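Local coordinates for protein Pre-mRNA-splicing factor SAD1 (Saccharomyces cerevisiae, PDB 4MSX) that promotes assembly of newly made U4 snRNA into the U4/U6 snRNP and is required for pre-mRNA splicing, as a catalytically inactive relative of the ubiquitin-specific proteases, at residues Pro168-Asp173 with Thr178-Phe183; Ile441-Asp446 with Trp452-Gly457; Val255-Asn260 with Phe274-Ser279. All blocks are in the same frame, centred on the assembly; numbering follows the deposited sequence. Where two conformers were deposited one is given.

Contact 1 of 3, residues Pro168-Asp173 with Thr178-Phe183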
loop_
_atom_site.group_PDB
_atom_site.type_symbol
_atom_site.label_atom_id
_atom_site.label_comp_id
_atom_site.label_asym_id
_atom_site.label_seq_id
_atom_site.Cartn_x
_atom_site.Cartn_y
_atom_site.Cartn_z
ATOM N N PRO A 168 4.240 -14.743 5.254
ATOM C CA PRO A 168 3.198 -15.006 4.252
ATOM C C PRO A 168 3.136 -16.503 3.929
ATOM O O PRO A 168 4.134 -17.200 4.116
ATOM C CB PRO A 168 3.691 -14.238 3.014
ATOM C CG PRO A 168 5.242 -14.251 3.142
ATOM C CD PRO A 168 5.493 -14.223 4.662
ATOM N N ARG A 169 2.002 -16.985 3.432
ATOM C CA ARG A 169 1.876 -18.381 2.999
ATOM C C ARG A 169 1.019 -18.471 1.745
ATOM O O ARG A 169 0.259 -17.533 1.446
ATOM C CB ARG A 169 1.282 -19.224 4.118
ATOM C CG ARG A 169 -0.134 -18.843 4.505
ATOM C CD ARG A 169 -0.892 -20.101 5.022
ATOM N NE ARG A 169 -2.262 -19.800 5.469
ATOM C CZ ARG A 169 -2.485 -19.081 6.552
ATOM N NH1 ARG A 169 -1.435 -18.629 7.228
ATOM N NH2 ARG A 169 -3.706 -18.822 6.951
ATOM N N GLN A 170 1.112 -19.575 1.010
ATOM C CA GLN A 170 0.297 -19.721 -0.200
ATOM C C GLN A 170 -1.184 -19.977 0.160
ATOM O O GLN A 170 -1.507 -20.790 1.014
ATOM C CB GLN A 170 0.847 -20.809 -1.144
ATOM C CG GLN A 170 2.247 -20.481 -1.717
ATOM C CD GLN A 170 2.262 -19.441 -2.869
ATOM O OE1 GLN A 170 1.237 -19.146 -3.505
ATOM N NE2 GLN A 170 3.461 -18.918 -3.165
ATOM N N CYS A 171 -2.066 -19.253 -0.503
ATOM C CA CYS A 171 -3.479 -19.266 -0.181
ATOM C C CYS A 171 -4.232 -19.478 -1.464
ATOM O O CYS A 171 -3.646 -19.414 -2.542
ATOM C CB CYS A 171 -3.872 -17.917 0.434
ATOM S SG CYS A 171 -3.133 -17.616 2.050
ATOM N N PHE A 172 -5.550 -19.674 -1.366
ATOM C CA PHE A 172 -6.393 -19.900 -2.556
ATOM C C PHE A 172 -7.623 -19.029 -2.453
ATOM O O PHE A 172 -8.206 -18.937 -1.373
ATOM C CB PHE A 172 -6.811 -21.386 -2.652
ATOM C CG PHE A 172 -5.649 -22.292 -2.915
ATOM C CD1 PHE A 172 -5.194 -22.499 -4.210
ATOM C CD2 PHE A 172 -4.961 -22.865 -1.861
ATOM C CE1 PHE A 172 -4.072 -23.305 -4.454
ATOM C CE2 PHE A 172 -3.840 -23.667 -2.090
ATOM C CZ PHE A 172 -3.396 -23.885 -3.390
ATOM N N ASP A 173 -8.001 -18.361 -3.540
ATOM C CA ASP A 173 -9.208 -17.565 -3.486
ATOM C C ASP A 173 -10.400 -18.482 -3.858
ATOM O O ASP A 173 -10.221 -19.687 -4.032
ATOM C CB ASP A 173 -9.128 -16.292 -4.351
ATOM C CG ASP A 173 -9.146 -16.564 -5.858
ATOM O OD1 ASP A 173 -9.287 -17.730 -6.276
ATOM O OD2 ASP A 173 -9.031 -15.572 -6.641
ATOM N N THR A 178 -4.228 -19.382 -6.791
ATOM C CA THR A 178 -3.362 -19.345 -5.601
ATOM C C THR A 178 -2.720 -17.954 -5.504
ATOM O O THR A 178 -2.580 -17.279 -6.524
ATOM C CB THR A 178 -2.269 -20.463 -5.647
ATOM O OG1 THR A 178 -1.562 -20.533 -4.388
ATOM C CG2 THR A 178 -1.304 -20.191 -6.778
ATOM N N TYR A 179 -2.351 -17.517 -4.292
ATOM C CA TYR A 179 -1.653 -16.242 -4.145
ATOM C C TYR A 179 -0.885 -16.347 -2.856
ATOM O O TYR A 179 -1.205 -17.194 -2.012
ATOM C CB TYR A 179 -2.611 -15.041 -4.097
ATOM C CG TYR A 179 -3.556 -15.038 -2.899
ATOM C CD1 TYR A 179 -4.740 -15.771 -2.919
ATOM C CD2 TYR A 179 -3.265 -14.285 -1.745
ATOM C CE1 TYR A 179 -5.626 -15.743 -1.828
ATOM C CE2 TYR A 179 -4.127 -14.266 -0.652
ATOM C CZ TYR A 179 -5.317 -14.986 -0.714
ATOM O OH TYR A 179 -6.148 -14.982 0.363
ATOM N N LEU A 180 0.162 -15.528 -2.713
ATOM C CA LEU A 180 0.910 -15.464 -1.471
ATOM C C LEU A 180 0.330 -14.297 -0.678
ATOM O O LEU A 180 0.356 -13.163 -1.184
ATOM C CB LEU A 180 2.421 -15.234 -1.831
ATOM C CG LEU A 180 3.448 -15.181 -0.711
ATOM C CD1 LEU A 180 3.512 -16.535 -0.005
ATOM C CD2 LEU A 180 4.872 -14.795 -1.266
ATOM N N ASN A 181 -0.174 -14.515 0.539
ATOM C CA ASN A 181 -0.957 -13.457 1.187
ATOM C C ASN A 181 -0.018 -12.283 1.536
ATOM O O ASN A 181 1.153 -12.505 1.842
ATOM C CB ASN A 181 -1.781 -13.921 2.399
ATOM C CG ASN A 181 -0.935 -14.247 3.654
ATOM O OD1 ASN A 181 0.005 -15.042 3.596
ATOM N ND2 ASN A 181 -1.249 -13.607 4.765
ATOM N N GLY A 182 -0.524 -11.058 1.399
ATOM C CA GLY A 182 0.294 -9.841 1.520
ATOM C C GLY A 182 0.923 -9.438 0.196
ATOM O O GLY A 182 1.253 -8.264 0.014
ATOM N N PHE A 183 1.101 -10.377 -0.718
ATOM C CA PHE A 183 1.811 -10.093 -1.980
ATOM C C PHE A 183 0.824 -10.112 -3.154
ATOM O O PHE A 183 0.944 -10.931 -4.074
ATOM C CB PHE A 183 2.948 -11.123 -2.196
ATOM C CG PHE A 183 4.056 -10.973 -1.209
ATOM C CD1 PHE A 183 3.889 -11.406 0.121
ATOM C CD2 PHE A 183 5.250 -10.383 -1.582
ATOM C CE1 PHE A 183 4.884 -11.263 1.060
ATOM C CE2 PHE A 183 6.261 -10.229 -0.691
ATOM C CZ PHE A 183 6.076 -10.679 0.680
#
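Cys-171 and Tyr-179 form the hydrogen-bonded pair at the middle of a short antiparallel beta hairpin, strand 170-172 against strand 178-180, a two-stranded sheet of its own. Their backbones bond in both directions, Cys-171 N to Tyr-179 O at 2.7 Å and Tyr-179 N to Cys-171 O at 2.9 Å.

The tight part lies on the face carrying these two side chains. A chi1 of 63° sets Tyr-179 CG between the backbone N and the carbonyl carbon, and the ring lies across from Cys-171, whose CB sits over one ring face, 3.7 Å from the centroid and 22° off the normal, a CH-pi contact. The phenol end is held from outside: Tyr-179 OH is bonded to Ser-236 O and Leu-239 N. Beyond the paired strands, Asn-181 continues the match. Its OD1 takes the N-H of Arg-169 at 2.8 Å, nearly end-on to the side-chain carbonyl (176°), while its own backbone N returns a bond to Arg-169 O; ND2 reaches Trp-235 O. At this same end of the hairpin an apolar cluster forms, in which Pro-168, behind a cis peptide, lays CG obliquely against Phe-183 CE1 at 3.7 Å and CB against Leu-180 CD1.

The face with Gln-170, Phe-172 and Thr-178 is looser and more solvent-exposed. There Thr-178 OG1 donates to Cys-171 O at 3.0 Å and also lies over one face of the Phe-172 ring, whose CE1 is 3.6 Å from Thr-178 CB. Gln-170, bent at chi2, brings OE1 to 3.2 Å from Thr-178 OG1.

Cys-171 O therefore accepts two bonds, Thr-178 OG1 and Tyr-179 N arriving from opposite faces of its carbonyl plane. The chemistry implies a hairpin fixed by three backbone bonds and supplemented by two from side chains, the buried Asn-181 and, on the exposed face, Thr-178.

Contact 2 of 3, residues Ile441-Asp446 with Trp452-Gly457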
loop_
_atom_site.group_PDB
_atom_site.type_symbol
_atom_site.label_atom_id
_atom_site.label_comp_id
_atom_site.label_asym_id
_atom_site.label_seq_id
_atom_site.Cartn_x
_atom_site.Cartn_y
_atom_site.Cartn_z
ATOM N N ILE A 441 5.405 0.018 -10.786
ATOM C CA ILE A 441 5.204 -1.364 -10.360
ATOM C C ILE A 441 6.062 -1.618 -9.132
ATOM O O ILE A 441 7.010 -0.886 -8.844
ATOM C CB ILE A 441 5.535 -2.355 -11.468
ATOM C CG1 ILE A 441 7.023 -2.294 -11.774
ATOM C CG2 ILE A 441 4.700 -2.043 -12.767
ATOM C CD1 ILE A 441 7.449 -3.290 -12.838
ATOM N N THR A 442 5.675 -2.628 -8.362
ATOM C CA THR A 442 6.257 -2.772 -7.010
ATOM C C THR A 442 6.813 -4.164 -6.892
ATOM O O THR A 442 6.119 -5.130 -7.191
ATOM C CB THR A 442 5.163 -2.550 -5.929
ATOM O OG1 THR A 442 4.530 -1.297 -6.199
ATOM C CG2 THR A 442 5.745 -2.539 -4.464
ATOM N N GLN A 443 8.072 -4.271 -6.450
ATOM C CA GLN A 443 8.676 -5.572 -6.213
ATOM C C GLN A 443 8.898 -5.712 -4.726
ATOM O O GLN A 443 9.420 -4.778 -4.090
ATOM C CB GLN A 443 10.054 -5.635 -6.911
ATOM C CG GLN A 443 9.875 -5.462 -8.412
ATOM C CD GLN A 443 11.187 -5.268 -9.174
ATOM O OE1 GLN A 443 12.200 -4.798 -8.618
ATOM N NE2 GLN A 443 11.153 -5.586 -10.480
ATOM N N LEU A 444 8.522 -6.859 -4.167
ATOM C CA LEU A 444 8.595 -7.014 -2.721
ATOM C C LEU A 444 9.278 -8.307 -2.359
ATOM O O LEU A 444 9.025 -9.332 -2.980
ATOM C CB LEU A 444 7.159 -7.119 -2.111
ATOM C CG LEU A 444 6.323 -5.843 -2.386
ATOM C CD1 LEU A 444 4.855 -6.050 -1.907
ATOM C CD2 LEU A 444 6.935 -4.651 -1.651
ATOM N N TYR A 445 10.022 -8.267 -1.268
ATOM C CA TYR A 445 10.851 -9.430 -0.887
ATOM C C TYR A 445 10.159 -10.220 0.186
ATOM O O TYR A 445 9.705 -9.648 1.173
ATOM C CB TYR A 445 12.207 -8.977 -0.349
ATOM C CG TYR A 445 13.152 -10.187 -0.105
ATOM C CD1 TYR A 445 13.586 -10.973 -1.167
ATOM C CD2 TYR A 445 13.572 -10.516 1.169
ATOM C CE1 TYR A 445 14.456 -12.080 -0.956
ATOM C CE2 TYR A 445 14.457 -11.624 1.389
ATOM C CZ TYR A 445 14.875 -12.375 0.307
ATOM O OH TYR A 445 15.699 -13.448 0.499
ATOM N N ASP A 446 10.086 -11.534 -0.006
ATOM C CA ASP A 446 9.577 -12.429 1.037
ATOM C C ASP A 446 10.743 -13.218 1.667
ATOM O O ASP A 446 11.315 -14.062 1.009
ATOM C CB ASP A 446 8.591 -13.439 0.456
ATOM C CG ASP A 446 8.248 -14.581 1.472
ATOM O OD1 ASP A 446 8.358 -14.388 2.703
ATOM O OD2 ASP A 446 7.864 -15.665 1.004
ATOM N N TRP A 452 11.566 -12.736 -4.648
ATOM C CA TRP A 452 11.065 -11.412 -5.005
ATOM C C TRP A 452 9.794 -11.585 -5.799
ATOM O O TRP A 452 9.751 -12.329 -6.796
ATOM C CB TRP A 452 12.102 -10.640 -5.843
ATOM C CG TRP A 452 13.158 -10.021 -4.981
ATOM C CD1 TRP A 452 14.399 -10.557 -4.652
ATOM C CD2 TRP A 452 13.067 -8.774 -4.301
ATOM N NE1 TRP A 452 15.062 -9.706 -3.803
ATOM C CE2 TRP A 452 14.283 -8.589 -3.592
ATOM C CE3 TRP A 452 12.078 -7.770 -4.242
ATOM C CZ2 TRP A 452 14.530 -7.454 -2.816
ATOM C CZ3 TRP A 452 12.324 -6.636 -3.479
ATOM C CH2 TRP A 452 13.550 -6.481 -2.781
ATOM N N ILE A 453 8.758 -10.851 -5.417
ATOM C CA ILE A 453 7.513 -10.920 -6.165
ATOM C C ILE A 453 7.253 -9.543 -6.726
ATOM O O ILE A 453 7.213 -8.565 -5.960
ATOM C CB ILE A 453 6.336 -11.266 -5.230
ATOM C CG1 ILE A 453 6.576 -12.581 -4.483
ATOM C CG2 ILE A 453 5.039 -11.316 -6.018
ATOM C CD1 ILE A 453 6.750 -13.773 -5.383
ATOM N N GLU A 454 7.045 -9.471 -8.036
ATOM C CA GLU A 454 6.756 -8.211 -8.705
ATOM C C GLU A 454 5.253 -8.079 -8.931
ATOM O O GLU A 454 4.635 -8.911 -9.577
ATOM C CB GLU A 454 7.467 -8.154 -10.055
ATOM C CG GLU A 454 7.080 -6.948 -10.914
ATOM C CD GLU A 454 7.862 -6.934 -12.254
ATOM O OE1 GLU A 454 9.095 -6.776 -12.223
ATOM O OE2 GLU A 454 7.234 -7.114 -13.315
ATOM N N ILE A 455 4.681 -7.001 -8.436
ATOM C CA ILE A 455 3.231 -6.802 -8.547
ATOM C C ILE A 455 3.008 -5.687 -9.557
ATOM O O ILE A 455 3.380 -4.545 -9.320
ATOM C CB ILE A 455 2.660 -6.485 -7.184
ATOM C CG1 ILE A 455 3.021 -7.658 -6.263
ATOM C CG2 ILE A 455 1.143 -6.247 -7.292
ATOM C CD1 ILE A 455 3.005 -7.392 -4.796
ATOM N N ASP A 456 2.410 -6.033 -10.685
ATOM C CA ASP A 456 2.157 -5.050 -11.771
ATOM C C ASP A 456 0.647 -5.122 -12.069
ATOM O O ASP A 456 0.168 -6.077 -12.669
ATOM C CB ASP A 456 3.039 -5.417 -12.994
ATOM C CG ASP A 456 2.768 -4.538 -14.227
ATOM O OD1 ASP A 456 1.930 -3.596 -14.163
ATOM O OD2 ASP A 456 3.436 -4.793 -15.258
ATOM N N GLY A 457 -0.135 -4.176 -11.567
ATOM C CA GLY A 457 -1.602 -4.318 -11.696
ATOM C C GLY A 457 -2.043 -5.532 -10.893
ATOM O O GLY A 457 -1.626 -5.685 -9.743
#
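Strands 441-446 and 452-456 run antiparallel, their axes 4.5 Å apart at closest approach and 156° between directions, as a beta hairpin in the central sheet of the USP-like domain. Two hydrogen-bonded pairs, Thr-442 with Ile-455 and Leu-444 with Ile-453, alternate with the non-hydrogen-bonded pairs Gln-443 with Glu-454 and Tyr-445 with Trp-452. The bond from Ile-455 N to Thr-442 O is short, 2.7 Å.

Leu-444 and Ile-455 share one face, CD1 to CD1 at 3.7 Å, and both pack on Leu-200 of helix 189-203. On the other face Tyr-445 CB stands over the six-membered ring of Trp-452, 3.6 Å from its centroid and 8° off the normal; the phenol ring then meets the indole obliquely, planes at 47°. Gln-443 and Glu-454 extend side by side with amide and carboxylate nearly coplanar. Arg-463 and Lys-471 form salt bridges with this buried carboxylate and would probably favour its ionised form, while Gln-443 OE1 turns to Asn-416 ND2. Between the paired residues, Gln-443 NE2 donates at 2.9 Å to the anti lone pair of Glu-454 OE1.

Contact 3 of 3, residues Val255-Asn260 with Phe274-Ser279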
loop_
_atom_site.group_PDB
_atom_site.type_symbol
_atom_site.label_atom_id
_atom_site.label_comp_id
_atom_site.label_asym_id
_atom_site.label_seq_id
_atom_site.Cartn_x
_atom_site.Cartn_y
_atom_site.Cartn_z
ATOM N N VAL A 255 -11.507 13.586 -2.070
ATOM C CA VAL A 255 -12.819 14.267 -1.806
ATOM C C VAL A 255 -12.910 14.799 -0.376
ATOM O O VAL A 255 -13.373 15.914 -0.132
ATOM C CB VAL A 255 -13.973 13.289 -2.130
ATOM C CG1 VAL A 255 -15.366 13.814 -1.625
ATOM C CG2 VAL A 255 -14.008 13.037 -3.611
ATOM N N ARG A 256 -12.411 14.055 0.604
ATOM C CA ARG A 256 -12.624 14.473 1.967
ATOM C C ARG A 256 -11.350 14.780 2.751
ATOM O O ARG A 256 -11.418 15.420 3.796
ATOM C CB ARG A 256 -13.562 13.445 2.665
ATOM C CG ARG A 256 -15.051 13.717 2.310
ATOM C CD ARG A 256 -16.077 12.951 3.145
ATOM N NE ARG A 256 -16.408 11.653 2.546
ATOM C CZ ARG A 256 -16.766 10.570 3.230
ATOM N NH1 ARG A 256 -16.852 10.607 4.559
ATOM N NH2 ARG A 256 -17.036 9.435 2.585
ATOM N N GLU A 257 -10.169 14.346 2.266
ATOM C CA GLU A 257 -8.947 14.664 3.029
ATOM C C GLU A 257 -8.009 15.646 2.280
ATOM O O GLU A 257 -6.869 15.829 2.675
ATOM C CB GLU A 257 -8.176 13.390 3.373
ATOM C CG GLU A 257 -9.046 12.420 4.130
ATOM C CD GLU A 257 -9.334 12.845 5.605
ATOM O OE1 GLU A 257 -8.725 13.814 6.124
ATOM O OE2 GLU A 257 -10.155 12.170 6.256
ATOM N N GLY A 258 -8.489 16.237 1.191
ATOM C CA GLY A 258 -7.744 17.297 0.538
ATOM C C GLY A 258 -6.504 16.811 -0.218
ATOM O O GLY A 258 -5.612 17.620 -0.514
ATOM N N LEU A 259 -6.465 15.533 -0.603
ATOM C CA LEU A 259 -5.341 15.049 -1.441
ATOM C C LEU A 259 -5.538 15.648 -2.856
ATOM O O LEU A 259 -6.484 15.279 -3.582
ATOM C CB LEU A 259 -5.336 13.519 -1.585
ATOM C CG LEU A 259 -4.229 12.971 -2.518
ATOM C CD1 LEU A 259 -2.807 13.383 -1.979
ATOM C CD2 LEU A 259 -4.371 11.435 -2.649
ATOM N N ASN A 260 -4.667 16.564 -3.227
ATOM C CA ASN A 260 -4.860 17.269 -4.528
ATOM C C ASN A 260 -3.542 17.568 -5.265
ATOM O O ASN A 260 -3.464 18.499 -6.052
ATOM C CB ASN A 260 -5.627 18.587 -4.323
ATOM C CG ASN A 260 -4.920 19.537 -3.349
ATOM O OD1 ASN A 260 -3.782 19.300 -2.910
ATOM N ND2 ASN A 260 -5.601 20.628 -3.004
ATOM N N PHE A 274 2.394 9.361 4.927
ATOM C CA PHE A 274 3.086 9.354 6.254
ATOM C C PHE A 274 2.715 10.572 7.097
ATOM O O PHE A 274 2.475 10.457 8.314
ATOM C CB PHE A 274 4.602 9.385 6.112
ATOM C CG PHE A 274 5.214 8.032 5.902
ATOM C CD1 PHE A 274 4.465 6.976 5.429
ATOM C CD2 PHE A 274 6.543 7.811 6.204
ATOM C CE1 PHE A 274 5.040 5.706 5.248
ATOM C CE2 PHE A 274 7.125 6.555 6.021
ATOM C CZ PHE A 274 6.376 5.513 5.544
ATOM N N ASN A 275 2.650 11.754 6.471
ATOM C CA ASN A 275 2.292 12.929 7.240
ATOM C C ASN A 275 0.838 12.868 7.714
ATOM O O ASN A 275 0.505 13.345 8.809
ATOM C CB ASN A 275 2.600 14.239 6.487
ATOM C CG ASN A 275 4.143 14.469 6.308
ATOM O OD1 ASN A 275 4.963 14.111 7.180
ATOM N ND2 ASN A 275 4.530 15.033 5.167
ATOM N N LYS A 276 -0.040 12.292 6.904
ATOM C CA LYS A 276 -1.453 12.272 7.275
ATOM C C LYS A 276 -1.651 11.249 8.437
ATOM O O LYS A 276 -2.495 11.424 9.331
ATOM C CB LYS A 276 -2.314 11.910 6.079
ATOM C CG LYS A 276 -3.821 11.826 6.367
ATOM C CD LYS A 276 -4.335 13.239 6.595
ATOM C CE LYS A 276 -5.770 13.206 6.994
ATOM N NZ LYS A 276 -6.387 14.548 6.970
ATOM N N ILE A 277 -0.913 10.162 8.378
ATOM C CA ILE A 277 -0.976 9.135 9.443
ATOM C C ILE A 277 -0.520 9.771 10.751
ATOM O O ILE A 277 -1.206 9.640 11.793
ATOM C CB ILE A 277 -0.101 7.907 9.146
ATOM C CG1 ILE A 277 -0.709 7.122 7.992
ATOM C CG2 ILE A 277 0.032 6.992 10.440
ATOM C CD1 ILE A 277 0.243 6.098 7.383
ATOM N N CYS A 278 0.584 10.496 10.692
ATOM C CA CYS A 278 1.159 11.129 11.885
ATOM C C CYS A 278 0.250 12.189 12.520
ATOM O O CYS A 278 0.239 12.350 13.745
ATOM C CB CYS A 278 2.507 11.752 11.569
ATOM S SG CYS A 278 3.832 10.510 11.345
ATOM N N SER A 279 -0.505 12.917 11.698
ATOM C CA SER A 279 -1.361 13.961 12.219
ATOM C C SER A 279 -2.686 13.360 12.677
ATOM O O SER A 279 -3.511 14.025 13.336
ATOM C CB SER A 279 -1.571 15.024 11.119
ATOM O OG SER A 279 -2.471 14.504 10.166
#
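A surface salt bridge links segment 255-260, which lies on helix 247-256, to the side of helix 266-280, within the helical part of the USP-like domain. It joins Glu-257 to Lys-276. These two side chains alone carry the contact: Glu-257 with Lys-276 is the sole residue pair within 4.5 Å across the segments. In keeping with this, their CA atoms, the nearest across the contact, are 8.9 Å apart, and the two segments bury just 88 Å² between them.

Lys-276 NZ donates to Glu-257 OE1 at 2.6 Å, a short charge-assisted bond. The ammonium does not come in the plane of the carboxylate but from above it, 36° out, and the lysine chain runs in at about a right angle to the glutamate. CE of Lys-276 follows close behind, 3.1 Å from Glu-257 OE1. Both chains start toward each other and both bend at chi2: Glu-257 at -73°, which folds its carboxylate round, and Lys-276 at 71°, after which CD, CE and NZ run on extended to span the gap. The second oxygen, Glu-257 OE2, has a weak hydrogen bond from Tyr-252 OH, five residues earlier. With an alanine in place of Glu-257, the Lys-276 ammonium would probably lose its carboxylate mate and a gap would open beside Phe-223 and Trp-272.

Phe-223 of helix 222-234 touches both Glu-257 and Lys-276, while Trp-272 of helix 266-280 packs against Glu-257. The neighbouring Ile-277 faces inward to Ile-202 of helix 189-203 and Leu-284 of helix 282-292, placing the bridge at the outer margin of a packed helical bundle.

Overall arrangement
Contact 2 is the buried one, contact 1 half buried, and contact 3 lies at the surface. The first two are antiparallel hairpins and meet directly: Phe-183 packs on Leu-444 and Asp-446, and Pro-168 CG lies 3.2 Å from Asp-446 OD1; the centres of the two contacts lie about 13 Å apart. Contact 3 lies instead among helices, linking segment 255-260 to helix 266-280, its centre about 26 Å from that of contact 2 and 30 Å from that of contact 1, on the opposite side of the chain's centre from contact 1. Chemistry follows place: backbone bonds with aromatic cover in the hairpins, charge buried with multiple partners in contact 2, and a lone ion pair with little buried area in contact 3.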